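Side-chain contacts in sister chromatid cohesion protein (Chaetomium thermophilum, PDB 5T8V), which probably loads cohesin onto chromatin, the chain here being its C-terminal HEAT-repeat fragment: residues Lys61-Leu66 against Ala126-Arg131; Arg161-Ile166 against Ser229-Ile234; Pro195-Ala200 against Asp251-Val256; Lys202-Met207 against Met258-Gln263; Ile234-Ala239 against Ile245-Phe250. One frame throughout, in Å; residues are numbered along the deposited sequence.

Contact 1: Lys61-Leu66 against Ala126-Arg131; sequences KLQSAL and AIRAAR
Two helices of this HEAT-repeat fragment, 56-71 and 120-136, meet here through one amide and two arginines. Gln63 of the first helix points at the second and inserts its side chain between Arg128 and Arg131. Its OE1 takes two N-H donors. The straighter bond comes from Arg131 NH1, at 2.9 Å from Gln63 OE1 with an N-H...O angle of 159°. That donor stands above the carbonyl plane, while the oxygen lies close to the plane of the Arg131 guanidinium. The amide and this guanidinium are turned 63° apart. Arg128 NH1 also lies 2.9 Å from Gln63 OE1, but its bond is bent and weak. The Arg128 side chain crosses Gln63 at about a right angle. Its stronger polar partner is Asp199 on helix 190-213, which forms a salt bridge with Arg128 NE. The other end of the amide, NE2, is hydrogen-bonded to Thr132 OG1, so both ends of Gln63 are held and its rotation is fixed. Arg131 reaches the amide because CG stands anti to the backbone N (chi1 -176°) and the chain runs extended to NE. NE makes a weak bond to Lys202 O of helix 190-213. A bound citrate, probably from the crystallisation liquor, lies about 4 Å from the Arg131 side chain, nearest atoms. A leucine in place of Arg131 would probably leave Gln63 OE1 with the weak Arg128 bond alone across this contact. The aliphatic part of Arg131 also packs on the amide, where Arg131 CG lies 3.7 Å from Gln63 CD.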
# COMPACT_ATOMS: atom_id res chain seq x y z
N LYS A 61 61.94 16.16 -25.20
CA LYS A 61 62.60 17.32 -24.59
C LYS A 61 62.33 18.59 -25.39
O LYS A 61 62.07 19.65 -24.80
CB LYS A 61 64.10 17.06 -24.47
CG LYS A 61 64.44 15.98 -23.45
CD LYS A 61 65.80 16.22 -22.79
CE LYS A 61 66.78 15.09 -23.06
NZ LYS A 61 68.19 15.52 -22.84
N LEU A 62 62.37 18.51 -26.72
CA LEU A 62 62.02 19.67 -27.53
C LEU A 62 60.62 20.16 -27.19
O LEU A 62 60.38 21.37 -27.10
CB LEU A 62 62.12 19.33 -29.02
CG LEU A 62 63.50 19.34 -29.66
CD1 LEU A 62 63.38 18.97 -31.13
CD2 LEU A 62 64.19 20.69 -29.51
N GLN A 63 59.68 19.24 -27.01
CA GLN A 63 58.32 19.64 -26.65
C GLN A 63 58.31 20.38 -25.32
O GLN A 63 57.66 21.43 -25.19
CB GLN A 63 57.41 18.41 -26.59
CG GLN A 63 57.15 17.79 -27.95
CD GLN A 63 56.67 16.35 -27.86
OE1 GLN A 63 56.33 15.86 -26.79
NE2 GLN A 63 56.66 15.67 -29.00
N SER A 64 59.03 19.87 -24.32
CA SER A 64 59.09 20.54 -23.03
C SER A 64 59.62 21.97 -23.18
O SER A 64 59.00 22.93 -22.70
CB SER A 64 59.97 19.74 -22.06
OG SER A 64 59.99 20.34 -20.78
N ALA A 65 60.76 22.12 -23.86
CA ALA A 65 61.33 23.45 -24.05
C ALA A 65 60.36 24.38 -24.78
O ALA A 65 60.20 25.55 -24.41
CB ALA A 65 62.65 23.34 -24.81
N LEU A 66 59.70 23.86 -25.82
CA LEU A 66 58.72 24.66 -26.55
C LEU A 66 57.60 25.14 -25.62
O LEU A 66 57.21 26.32 -25.67
CB LEU A 66 58.14 23.85 -27.70
CG LEU A 66 59.08 23.58 -28.88
CD1 LEU A 66 58.53 22.46 -29.75
CD2 LEU A 66 59.27 24.84 -29.71
N ALA A 126 57.39 9.17 -34.80
CA ALA A 126 56.32 9.82 -35.55
C ALA A 126 55.26 10.38 -34.62
O ALA A 126 54.77 11.50 -34.82
CB ALA A 126 55.70 8.84 -36.54
N ILE A 127 54.87 9.62 -33.59
CA ILE A 127 53.86 10.09 -32.64
C ILE A 127 54.29 11.42 -32.04
O ILE A 127 53.58 12.44 -32.12
CB ILE A 127 53.64 9.03 -31.54
CG1 ILE A 127 53.04 7.76 -32.15
CG2 ILE A 127 52.72 9.57 -30.44
CD1 ILE A 127 53.00 6.58 -31.20
N ARG A 128 55.49 11.45 -31.44
CA ARG A 128 55.94 12.67 -30.78
C ARG A 128 56.35 13.74 -31.78
O ARG A 128 56.36 14.93 -31.43
CB ARG A 128 57.07 12.33 -29.81
CG ARG A 128 56.56 11.58 -28.59
CD ARG A 128 57.54 11.60 -27.45
NE ARG A 128 56.91 11.16 -26.20
CZ ARG A 128 56.26 11.96 -25.36
NH1 ARG A 128 56.14 13.25 -25.61
NH2 ARG A 128 55.73 11.45 -24.25
N ALA A 129 56.69 13.36 -33.01
CA ALA A 129 56.85 14.35 -34.07
C ALA A 129 55.54 15.10 -34.31
O ALA A 129 55.52 16.33 -34.38
CB ALA A 129 57.34 13.68 -35.35
N ALA A 130 54.44 14.35 -34.44
CA ALA A 130 53.13 14.98 -34.57
C ALA A 130 52.85 15.89 -33.39
O ALA A 130 52.41 17.04 -33.57
CB ALA A 130 52.04 13.91 -34.69
N ARG A 131 53.10 15.41 -32.17
CA ARG A 131 52.88 16.24 -31.00
C ARG A 131 53.65 17.55 -31.10
O ARG A 131 53.11 18.63 -30.83
CB ARG A 131 53.27 15.49 -29.73
CG ARG A 131 52.99 16.27 -28.46
CD ARG A 131 53.01 15.38 -27.23
NE ARG A 131 52.32 16.01 -26.11
CZ ARG A 131 52.91 16.73 -25.16
NH1 ARG A 131 54.22 16.93 -25.17
NH2 ARG A 131 52.18 17.26 -24.19

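Contact 2: Arg161-Ile166 against Ser229-Ile234; sequences RLIDGI and SQLLFI
The Arg161 carbonyl O accepts the backbone N-H of Gly165 at 2.9 Å, within the turn of helix that presents Ile163 to Leu231. The motif is plain helix-helix packing in an alpha-helical HEAT-repeat protein. Helix 149-172, with a wider pi-type turn at 163-166, lies against the last turn of helix 218-232. No hydrogen bond crosses between the segments. Ile163 points at the other helix and carries the contact. Its CG1 stands anti to the carbonyl carbon (chi1 -65°), which takes CD1 to the Leu231 isopropyl group. The nearest approach is Ile163 CD1 to Leu231 CD1, 3.7 Å. The other branch leans on Leu231 CG, 4.0 Å from Ile163 CG2. Ile163 CG2 also lies 4.2 Å from Gln230 CG. Leu231 is thus touched by both branches of one isoleucine. An alanine at Ile163 is likely to open a gap beside Leu231 and leave its methyls less firmly packed. Leu204 of helix 190-213 and Ala257 of helix 247-267 also touch Leu231, so its side chain is packed by three other helices. Met168 adds to the packing of Ile163 and Gln230. Leu231 CG lies 3.8 Å from Ile163 CD1.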
# COMPACT_ATOMS: atom_id res chain seq x y z
N ARG A 161 44.78 5.11 -36.02
CA ARG A 161 45.44 3.81 -36.12
C ARG A 161 45.98 3.35 -34.77
O ARG A 161 46.09 2.14 -34.53
CB ARG A 161 46.56 3.87 -37.16
CG ARG A 161 46.13 4.48 -38.49
CD ARG A 161 46.90 3.91 -39.67
NE ARG A 161 48.35 4.10 -39.56
CZ ARG A 161 48.99 5.23 -39.83
NH1 ARG A 161 48.32 6.31 -40.23
NH2 ARG A 161 50.31 5.29 -39.70
N LEU A 162 46.33 4.29 -33.89
CA LEU A 162 46.77 3.92 -32.54
C LEU A 162 45.61 3.35 -31.73
O LEU A 162 45.78 2.35 -31.02
CB LEU A 162 47.37 5.13 -31.83
CG LEU A 162 48.80 5.51 -32.20
CD1 LEU A 162 49.15 6.86 -31.60
CD2 LEU A 162 49.79 4.45 -31.72
N ILE A 163 44.44 3.96 -31.83
CA ILE A 163 43.28 3.47 -31.08
C ILE A 163 42.83 2.13 -31.63
O ILE A 163 42.60 1.18 -30.87
CB ILE A 163 42.15 4.52 -31.11
CG1 ILE A 163 42.59 5.78 -30.37
CG2 ILE A 163 40.87 3.95 -30.50
CD1 ILE A 163 41.70 6.97 -30.60
N ASP A 164 42.70 2.02 -32.95
CA ASP A 164 42.21 0.77 -33.54
C ASP A 164 43.21 -0.36 -33.40
O ASP A 164 42.83 -1.51 -33.17
CB ASP A 164 41.87 0.99 -35.02
CG ASP A 164 40.59 1.77 -35.22
OD1 ASP A 164 39.70 1.71 -34.34
OD2 ASP A 164 40.47 2.44 -36.27
N GLY A 165 44.50 -0.06 -33.53
CA GLY A 165 45.50 -1.10 -33.73
C GLY A 165 46.32 -1.49 -32.52
O GLY A 165 47.00 -2.52 -32.55
N ILE A 166 46.29 -0.70 -31.45
CA ILE A 166 47.15 -0.96 -30.30
C ILE A 166 46.38 -0.80 -28.99
O ILE A 166 46.26 -1.76 -28.21
CB ILE A 166 48.39 -0.04 -30.33
CG1 ILE A 166 49.21 -0.33 -31.59
CG2 ILE A 166 49.23 -0.25 -29.07
CD1 ILE A 166 50.51 0.44 -31.71
N SER A 229 35.07 8.95 -28.79
CA SER A 229 33.90 8.14 -28.46
C SER A 229 34.27 6.67 -28.38
O SER A 229 33.76 5.94 -27.52
CB SER A 229 32.80 8.37 -29.49
OG SER A 229 31.71 7.48 -29.27
N GLN A 230 35.16 6.21 -29.26
CA GLN A 230 35.57 4.81 -29.21
C GLN A 230 36.41 4.53 -27.97
O GLN A 230 36.20 3.53 -27.28
CB GLN A 230 36.34 4.45 -30.48
CG GLN A 230 36.78 2.99 -30.56
CD GLN A 230 35.63 2.01 -30.37
OE1 GLN A 230 35.04 1.54 -31.34
NE2 GLN A 230 35.31 1.71 -29.11
N LEU A 231 37.38 5.41 -27.67
CA LEU A 231 38.20 5.23 -26.48
C LEU A 231 37.39 5.27 -25.20
O LEU A 231 37.83 4.75 -24.17
CB LEU A 231 39.29 6.30 -26.42
CG LEU A 231 40.65 6.00 -27.04
CD1 LEU A 231 41.56 7.21 -26.88
CD2 LEU A 231 41.29 4.77 -26.42
N LEU A 232 36.21 5.91 -25.23
CA LEU A 232 35.41 6.04 -24.02
C LEU A 232 34.99 4.68 -23.48
O LEU A 232 34.96 4.46 -22.27
CB LEU A 232 34.19 6.91 -24.31
CG LEU A 232 33.26 7.25 -23.15
CD1 LEU A 232 33.96 8.16 -22.14
CD2 LEU A 232 32.00 7.90 -23.68
N PHE A 233 34.66 3.74 -24.38
CA PHE A 233 34.20 2.41 -24.00
C PHE A 233 35.32 1.38 -24.05
O PHE A 233 35.08 0.20 -24.33
CB PHE A 233 33.04 1.99 -24.90
CG PHE A 233 31.92 2.98 -24.95
CD1 PHE A 233 30.91 2.96 -23.99
CD2 PHE A 233 31.87 3.95 -25.94
CE1 PHE A 233 29.88 3.88 -24.03
CE2 PHE A 233 30.85 4.87 -25.98
CZ PHE A 233 29.85 4.84 -25.02
N ILE A 234 36.56 1.81 -23.81
CA ILE A 234 37.68 0.89 -23.74
C ILE A 234 37.42 -0.14 -22.65
O ILE A 234 36.87 0.17 -21.59
CB ILE A 234 38.99 1.66 -23.49
CG1 ILE A 234 40.18 0.71 -23.44
CG2 ILE A 234 38.89 2.47 -22.20
CD1 ILE A 234 41.51 1.43 -23.42

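Contact 3: Pro195-Ala200 against Asp251-Val256; sequences PLMTDA and DGFRLV
A phenylalanine ring directed at the backbone of a neighbouring helix is the striking feature here. Phe253 of helix 247-267 points at helix 190-213, and its CZ lies 3.5 Å from the carbonyl O of Met197. The oxygen approaches the ring obliquely. Two side chains flank the same end of the ring. Ala200 CB sits at the edge, in the ring plane, 3.9 Å from Phe253 CE1. Met197 brings its sulfur to the CE2-CZ side, giving a Met-aromatic contact. Met197 SD is 4.1 Å from Phe253 CE2 and 5.2 Å from the ring centroid, in an oblique position 69° off the ring normal. Met197 and Phe253 cross at about a right angle. The methionine bends at chi2 and chi3, which keeps its sulfur close to its own helix and beside the ring. No hydrogen bond joins the two segments. The backbones come nearest at Ala200 CA and Phe253 CA, 8.7 Å apart. Helix 190-213 is kinked at Pro195, whose N has no bond to the preceding turn. Around the contact, Ile167 of helix 149-172 touches Phe253, and Leu162 and Leu170 of that helix touch Ala200 and Met197. Helix 120-136 covers another side of helix 190-213, where Ile127 meets Leu196. The contact lies among the packed helices of the HEAT-repeat fold, between 190-213, 247-267 and 149-172.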
# COMPACT_ATOMS: atom_id res chain seq x y z
N PRO A 195 56.08 3.30 -22.71
CA PRO A 195 56.41 4.58 -23.36
C PRO A 195 55.56 4.86 -24.59
O PRO A 195 55.19 6.01 -24.84
CB PRO A 195 57.89 4.43 -23.71
CG PRO A 195 58.40 3.45 -22.71
CD PRO A 195 57.28 2.49 -22.47
N LEU A 196 55.25 3.82 -25.37
CA LEU A 196 54.37 4.00 -26.53
C LEU A 196 53.00 4.50 -26.09
O LEU A 196 52.45 5.44 -26.69
CB LEU A 196 54.25 2.68 -27.28
CG LEU A 196 53.37 2.67 -28.53
CD1 LEU A 196 53.97 3.53 -29.62
CD2 LEU A 196 53.18 1.24 -29.01
N MET A 197 52.43 3.88 -25.06
CA MET A 197 51.14 4.33 -24.54
C MET A 197 51.21 5.79 -24.09
O MET A 197 50.33 6.59 -24.42
CB MET A 197 50.71 3.44 -23.38
CG MET A 197 50.54 1.98 -23.74
SD MET A 197 49.35 1.72 -25.08
CE MET A 197 48.44 0.32 -24.43
N THR A 198 52.25 6.15 -23.34
CA THR A 198 52.41 7.54 -22.92
C THR A 198 52.45 8.47 -24.13
O THR A 198 51.79 9.52 -24.13
CB THR A 198 53.67 7.69 -22.08
OG1 THR A 198 53.57 6.89 -20.90
CG2 THR A 198 53.88 9.16 -21.67
N ASP A 199 53.21 8.10 -25.16
CA ASP A 199 53.25 8.91 -26.37
C ASP A 199 51.85 9.10 -26.95
O ASP A 199 51.47 10.22 -27.32
CB ASP A 199 54.17 8.26 -27.41
CG ASP A 199 55.60 8.14 -26.92
OD1 ASP A 199 55.86 8.45 -25.74
OD2 ASP A 199 56.47 7.74 -27.72
N ALA A 200 51.07 8.02 -27.02
CA ALA A 200 49.71 8.12 -27.55
C ALA A 200 48.87 9.07 -26.72
O ALA A 200 48.20 9.97 -27.26
CB ALA A 200 49.07 6.73 -27.62
N ASP A 251 42.84 3.61 -18.02
CA ASP A 251 42.00 4.63 -17.39
C ASP A 251 42.41 6.02 -17.86
O ASP A 251 41.56 6.86 -18.19
CB ASP A 251 42.08 4.54 -15.87
CG ASP A 251 41.44 3.28 -15.32
OD1 ASP A 251 40.78 2.55 -16.09
OD2 ASP A 251 41.59 3.03 -14.10
N GLY A 252 43.72 6.28 -17.90
CA GLY A 252 44.20 7.55 -18.42
C GLY A 252 43.69 7.81 -19.83
O GLY A 252 43.30 8.93 -20.16
N PHE A 253 43.68 6.78 -20.67
CA PHE A 253 43.10 6.96 -22.00
C PHE A 253 41.64 7.38 -21.91
O PHE A 253 41.21 8.33 -22.58
CB PHE A 253 43.24 5.68 -22.82
CG PHE A 253 44.58 5.51 -23.45
CD1 PHE A 253 44.96 6.30 -24.52
CD2 PHE A 253 45.48 4.59 -22.95
CE1 PHE A 253 46.20 6.15 -25.10
CE2 PHE A 253 46.72 4.43 -23.53
CZ PHE A 253 47.08 5.22 -24.61
N ARG A 254 40.85 6.69 -21.08
CA ARG A 254 39.44 7.06 -20.92
C ARG A 254 39.31 8.54 -20.56
O ARG A 254 38.50 9.27 -21.15
CB ARG A 254 38.80 6.19 -19.84
CG ARG A 254 37.31 5.96 -20.00
CD ARG A 254 36.84 4.82 -19.11
NE ARG A 254 37.22 5.01 -17.71
CZ ARG A 254 37.14 4.07 -16.77
NH1 ARG A 254 36.70 2.85 -17.07
NH2 ARG A 254 37.52 4.34 -15.53
N LEU A 255 40.11 9.01 -19.60
CA LEU A 255 40.04 10.40 -19.18
C LEU A 255 40.37 11.35 -20.33
O LEU A 255 39.66 12.33 -20.57
CB LEU A 255 40.96 10.63 -17.99
CG LEU A 255 40.27 10.55 -16.63
CD1 LEU A 255 41.29 10.36 -15.52
CD2 LEU A 255 39.45 11.81 -16.39
N VAL A 256 41.47 11.08 -21.03
CA VAL A 256 41.83 11.91 -22.18
C VAL A 256 40.68 11.99 -23.17
O VAL A 256 40.38 13.05 -23.73
CB VAL A 256 43.12 11.37 -22.85
CG1 VAL A 256 43.30 11.95 -24.25
CG2 VAL A 256 44.32 11.69 -21.98

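Contact 4: Lys202-Met207 against Met258-Gln263; sequences KLLSMM and MDMICQ
Met260 reaches from helix 247-267 toward Leu204 and Met207, and its terminal methyl does the touching. CB points at the other helix. CG stands anti to the backbone N (chi1 -170°), and the chain continues extended to SD. CB, CG and SD make no close contact with 202-207; they carry CE across. At chi3 the chain bends, and CE turns onto the backbone and side chain of the opposite helix. This methyl lies 3.2 Å from Leu204 O. It also rests on the side chain of Leu204, with Met260 CE 3.9 Å from Leu204 CB and 4.1 Å from Leu204 CD2. On the next turn Met207 CB is a looser neighbour, 4.3 Å from Met260 CE. The rest of Met207 leads away from the contact. Leu204 and Met260 cross at about a right angle, and no hydrogen bond joins the segments. This is apolar packing between helices 190-213 and 247-267 of a HEAT-repeat protein, a methionine of one helix lying against a turn of the other. That turn has its own polar link. Ser205 OG donates to Lys202 O at 3.0 Å, and the backbone N of Met206 reaches the same oxygen at 2.9 Å. Both donors come from the same face of the carbonyl plane. Farther round, Ser208 also touches Met260, and Leu231 of helix 218-232 packs on Leu204. Elsewhere on helix 247-267, Ile261 meets Leu309 of helix 305-315. Lys202 NZ is hydrogen-bonded to a bound citrate, probably from the crystallisation liquor.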
# COMPACT_ATOMS: atom_id res chain seq x y z
N LYS A 202 49.81 11.54 -24.78
CA LYS A 202 50.28 12.91 -24.97
C LYS A 202 49.84 13.47 -26.31
O LYS A 202 49.52 14.67 -26.42
CB LYS A 202 51.81 12.94 -24.85
CG LYS A 202 52.33 12.51 -23.49
CD LYS A 202 52.11 13.58 -22.42
CE LYS A 202 52.72 13.17 -21.09
NZ LYS A 202 54.20 12.92 -21.19
N LEU A 203 49.80 12.64 -27.35
CA LEU A 203 49.34 13.11 -28.65
C LEU A 203 47.85 13.44 -28.63
O LEU A 203 47.43 14.51 -29.07
CB LEU A 203 49.64 12.08 -29.73
CG LEU A 203 49.16 12.46 -31.14
CD1 LEU A 203 49.79 13.78 -31.59
CD2 LEU A 203 49.47 11.35 -32.13
N LEU A 204 47.03 12.52 -28.11
CA LEU A 204 45.59 12.77 -28.06
C LEU A 204 45.28 14.04 -27.28
O LEU A 204 44.55 14.92 -27.76
CB LEU A 204 44.88 11.57 -27.43
CG LEU A 204 44.95 10.26 -28.23
CD1 LEU A 204 44.57 9.07 -27.37
CD2 LEU A 204 44.02 10.34 -29.43
N SER A 205 45.84 14.17 -26.07
CA SER A 205 45.64 15.38 -25.29
C SER A 205 46.14 16.60 -26.05
O SER A 205 45.54 17.68 -25.98
CB SER A 205 46.34 15.27 -23.94
OG SER A 205 47.74 15.41 -24.08
N MET A 206 47.24 16.45 -26.80
CA MET A 206 47.74 17.57 -27.58
C MET A 206 46.76 17.98 -28.67
O MET A 206 46.69 19.16 -29.02
CB MET A 206 49.09 17.23 -28.20
CG MET A 206 49.75 18.40 -28.92
SD MET A 206 50.04 19.81 -27.82
CE MET A 206 49.37 21.14 -28.81
N MET A 207 46.00 17.03 -29.22
CA MET A 207 44.96 17.38 -30.18
C MET A 207 43.82 18.12 -29.49
O MET A 207 43.31 19.13 -30.01
CB MET A 207 44.43 16.12 -30.87
CG MET A 207 45.49 15.35 -31.64
SD MET A 207 46.19 16.28 -33.01
CE MET A 207 44.80 16.35 -34.13
N MET A 258 37.42 11.66 -22.53
CA MET A 258 36.39 12.54 -21.98
C MET A 258 36.75 14.01 -22.18
O MET A 258 35.92 14.81 -22.60
CB MET A 258 36.18 12.23 -20.50
CG MET A 258 35.54 10.88 -20.26
SD MET A 258 35.27 10.54 -18.51
CE MET A 258 34.43 8.97 -18.60
N ASP A 259 38.00 14.37 -21.88
CA ASP A 259 38.44 15.74 -22.10
C ASP A 259 38.23 16.15 -23.55
O ASP A 259 37.72 17.25 -23.84
CB ASP A 259 39.91 15.89 -21.71
CG ASP A 259 40.13 15.80 -20.21
OD1 ASP A 259 39.14 15.55 -19.49
OD2 ASP A 259 41.28 15.98 -19.77
N MET A 260 38.61 15.28 -24.49
CA MET A 260 38.48 15.62 -25.91
C MET A 260 37.03 15.85 -26.29
O MET A 260 36.70 16.83 -26.98
CB MET A 260 39.10 14.51 -26.76
CG MET A 260 39.24 14.87 -28.23
SD MET A 260 40.06 13.59 -29.19
CE MET A 260 41.72 13.66 -28.53
N ILE A 261 36.13 14.96 -25.85
CA ILE A 261 34.72 15.11 -26.20
C ILE A 261 34.14 16.37 -25.59
O ILE A 261 33.33 17.06 -26.21
CB ILE A 261 33.93 13.86 -25.76
CG1 ILE A 261 34.43 12.62 -26.50
CG2 ILE A 261 32.43 14.07 -26.04
CD1 ILE A 261 33.81 11.32 -26.04
N CYS A 262 34.53 16.70 -24.35
CA CYS A 262 34.08 17.95 -23.76
C CYS A 262 34.57 19.15 -24.57
O CYS A 262 33.83 20.13 -24.75
CB CYS A 262 34.57 18.06 -22.31
SG CYS A 262 33.73 16.93 -21.19
N GLN A 263 35.80 19.09 -25.07
CA GLN A 263 36.32 20.19 -25.87
C GLN A 263 35.53 20.36 -27.15
O GLN A 263 35.05 21.46 -27.45
CB GLN A 263 37.80 19.95 -26.16
CG GLN A 263 38.71 20.60 -25.15
CD GLN A 263 38.93 22.06 -25.45
OE1 GLN A 263 39.69 22.41 -26.35
NE2 GLN A 263 38.27 22.93 -24.71

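Contact 5: Ile234-Ala239 against Ile245-Phe250; sequences IETANA and IETQKF
Ile234 and Phe250 meet at about a right angle, and so do Thr236 and Thr247. These two crossed pairs lay the loop 234-239 along the first turn of helix 247-267. Ile234 points at the helix, and its CG1 lies anti to the backbone N (chi1 -179°), which carries CD1 to the phenylalanine. There Ile234 CD1 is 3.5 Å from Phe250 CD1, in an oblique position against the ring. The same methyl lies 3.8 Å from Phe250 CB. Thr236 splits its two branches between two partners. Its methyl goes to the other threonine, with Thr236 CG2 3.4 Å from Thr247 CB, and its hydroxyl lies beside the root of the phenylalanine, with Thr236 OG1 3.6 Å from Phe250 CB. Thr236 and Phe250 run obliquely to one another. Thr247 turns its methyl to the loop, where Thr247 CG2 also meets Ala237 CB at 4.2 Å. Its hydroxyl makes a weak hydrogen bond to Glu240 OE2 in the short connection between the segments. No hydrogen bond crosses the contact itself; side-chain packing joins the loop to the helix. The ring of Phe250 leads away from the loop and touches Met197 of helix 190-213 and Ala171 of helix 149-172. Ile234 rests on Ile167 and Met168 of the latter. This loop of the HEAT-repeat fold, joining helix 218-232 to helix 247-267, is thereby packed close to helices 149-172 and 190-213.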
# COMPACT_ATOMS: atom_id res chain seq x y z
N ILE A 234 36.56 1.81 -23.81
CA ILE A 234 37.68 0.89 -23.74
C ILE A 234 37.42 -0.14 -22.65
O ILE A 234 36.87 0.17 -21.59
CB ILE A 234 38.99 1.66 -23.49
CG1 ILE A 234 40.18 0.71 -23.44
CG2 ILE A 234 38.89 2.47 -22.20
CD1 ILE A 234 41.51 1.43 -23.42
N GLU A 235 37.80 -1.39 -22.91
CA GLU A 235 37.53 -2.49 -21.99
C GLU A 235 38.77 -2.77 -21.14
O GLU A 235 39.54 -3.69 -21.38
CB GLU A 235 37.08 -3.74 -22.75
CG GLU A 235 35.58 -3.91 -22.80
CD GLU A 235 35.17 -5.35 -23.02
OE1 GLU A 235 35.71 -5.99 -23.96
OE2 GLU A 235 34.32 -5.85 -22.26
N THR A 236 38.94 -1.93 -20.12
CA THR A 236 39.91 -2.22 -19.08
C THR A 236 39.58 -3.56 -18.43
O THR A 236 38.42 -3.97 -18.35
CB THR A 236 39.90 -1.11 -18.03
OG1 THR A 236 40.31 0.12 -18.64
CG2 THR A 236 40.83 -1.43 -16.87
N ALA A 237 40.62 -4.26 -17.98
CA ALA A 237 40.43 -5.55 -17.34
C ALA A 237 39.90 -5.38 -15.93
O ALA A 237 40.02 -4.32 -15.30
CB ALA A 237 41.74 -6.33 -17.32
N ASN A 238 39.29 -6.45 -15.41
CA ASN A 238 38.72 -6.44 -14.07
C ASN A 238 39.80 -6.14 -13.04
O ASN A 238 39.84 -5.03 -12.48
CB ASN A 238 38.04 -7.78 -13.77
CG ASN A 238 37.07 -8.20 -14.85
OD1 ASN A 238 36.70 -7.40 -15.72
ND2 ASN A 238 36.64 -9.46 -14.81
N ALA A 239 40.66 -7.11 -12.77
CA ALA A 239 41.77 -6.95 -11.84
C ALA A 239 43.08 -6.92 -12.60
O ALA A 239 43.16 -7.30 -13.77
CB ALA A 239 41.79 -8.09 -10.81
N ILE A 245 49.25 -4.58 -19.35
CA ILE A 245 49.87 -3.50 -18.58
C ILE A 245 48.89 -3.05 -17.51
O ILE A 245 47.74 -3.50 -17.44
CB ILE A 245 50.28 -2.31 -19.48
CG1 ILE A 245 49.07 -1.74 -20.22
CG2 ILE A 245 51.36 -2.76 -20.46
CD1 ILE A 245 49.38 -0.50 -21.03
N GLU A 246 49.37 -2.14 -16.65
CA GLU A 246 48.54 -1.63 -15.57
C GLU A 246 47.27 -1.00 -16.11
O GLU A 246 47.31 -0.14 -17.00
CB GLU A 246 49.33 -0.61 -14.74
CG GLU A 246 50.42 -1.23 -13.88
CD GLU A 246 51.21 -0.20 -13.10
OE1 GLU A 246 50.99 1.01 -13.32
OE2 GLU A 246 52.05 -0.60 -12.27
N THR A 247 46.13 -1.43 -15.56
CA THR A 247 44.84 -0.92 -16.00
C THR A 247 44.75 0.60 -15.90
O THR A 247 44.07 1.24 -16.72
CB THR A 247 43.73 -1.57 -15.17
OG1 THR A 247 44.06 -1.45 -13.78
CG2 THR A 247 43.59 -3.04 -15.52
N GLN A 248 45.43 1.20 -14.92
CA GLN A 248 45.34 2.64 -14.73
C GLN A 248 45.77 3.41 -15.97
O GLN A 248 45.26 4.50 -16.23
CB GLN A 248 46.20 3.06 -13.53
CG GLN A 248 45.70 2.51 -12.20
CD GLN A 248 46.30 3.23 -11.01
OE1 GLN A 248 46.86 4.32 -11.14
NE2 GLN A 248 46.17 2.64 -9.83
N LYS A 249 46.72 2.87 -16.74
CA LYS A 249 47.13 3.52 -17.98
C LYS A 249 45.93 3.67 -18.93
O LYS A 249 45.65 4.76 -19.44
CB LYS A 249 48.25 2.70 -18.62
CG LYS A 249 49.14 3.46 -19.60
CD LYS A 249 49.95 4.55 -18.92
CE LYS A 249 50.71 5.39 -19.93
NZ LYS A 249 51.38 6.57 -19.31
N PHE A 250 45.19 2.57 -19.13
CA PHE A 250 43.99 2.63 -19.95
C PHE A 250 42.97 3.60 -19.35
O PHE A 250 42.30 4.33 -20.08
CB PHE A 250 43.39 1.24 -20.10
CG PHE A 250 44.30 0.26 -20.81
CD1 PHE A 250 44.67 0.47 -22.12
CD2 PHE A 250 44.77 -0.86 -20.16
CE1 PHE A 250 45.49 -0.42 -22.78
CE2 PHE A 250 45.59 -1.76 -20.81
CZ PHE A 250 45.96 -1.54 -22.12

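All five contacts are largely buried, and they lie on one side of the chain's centre. Contact 1 stands apart in chemistry: it is polar, with arginines sharing an amide. It is tied to contact 3 by the Arg128-Asp199 salt bridge and to contact 4 by a weaker bond to Lys202 O. Contacts 2, 3 and 4 are apolar core packing. Contacts 3 and 4 join the same two helices, 190-213 and 247-267, at neighbouring levels along both, and Leu231 of contact 2 packs onto Leu204 of contact 4. Contact 5 is nested within the chain loop that contact 3 closes, and it is mixed, with a buried Ile234-Phe250 pair and two partly exposed threonines.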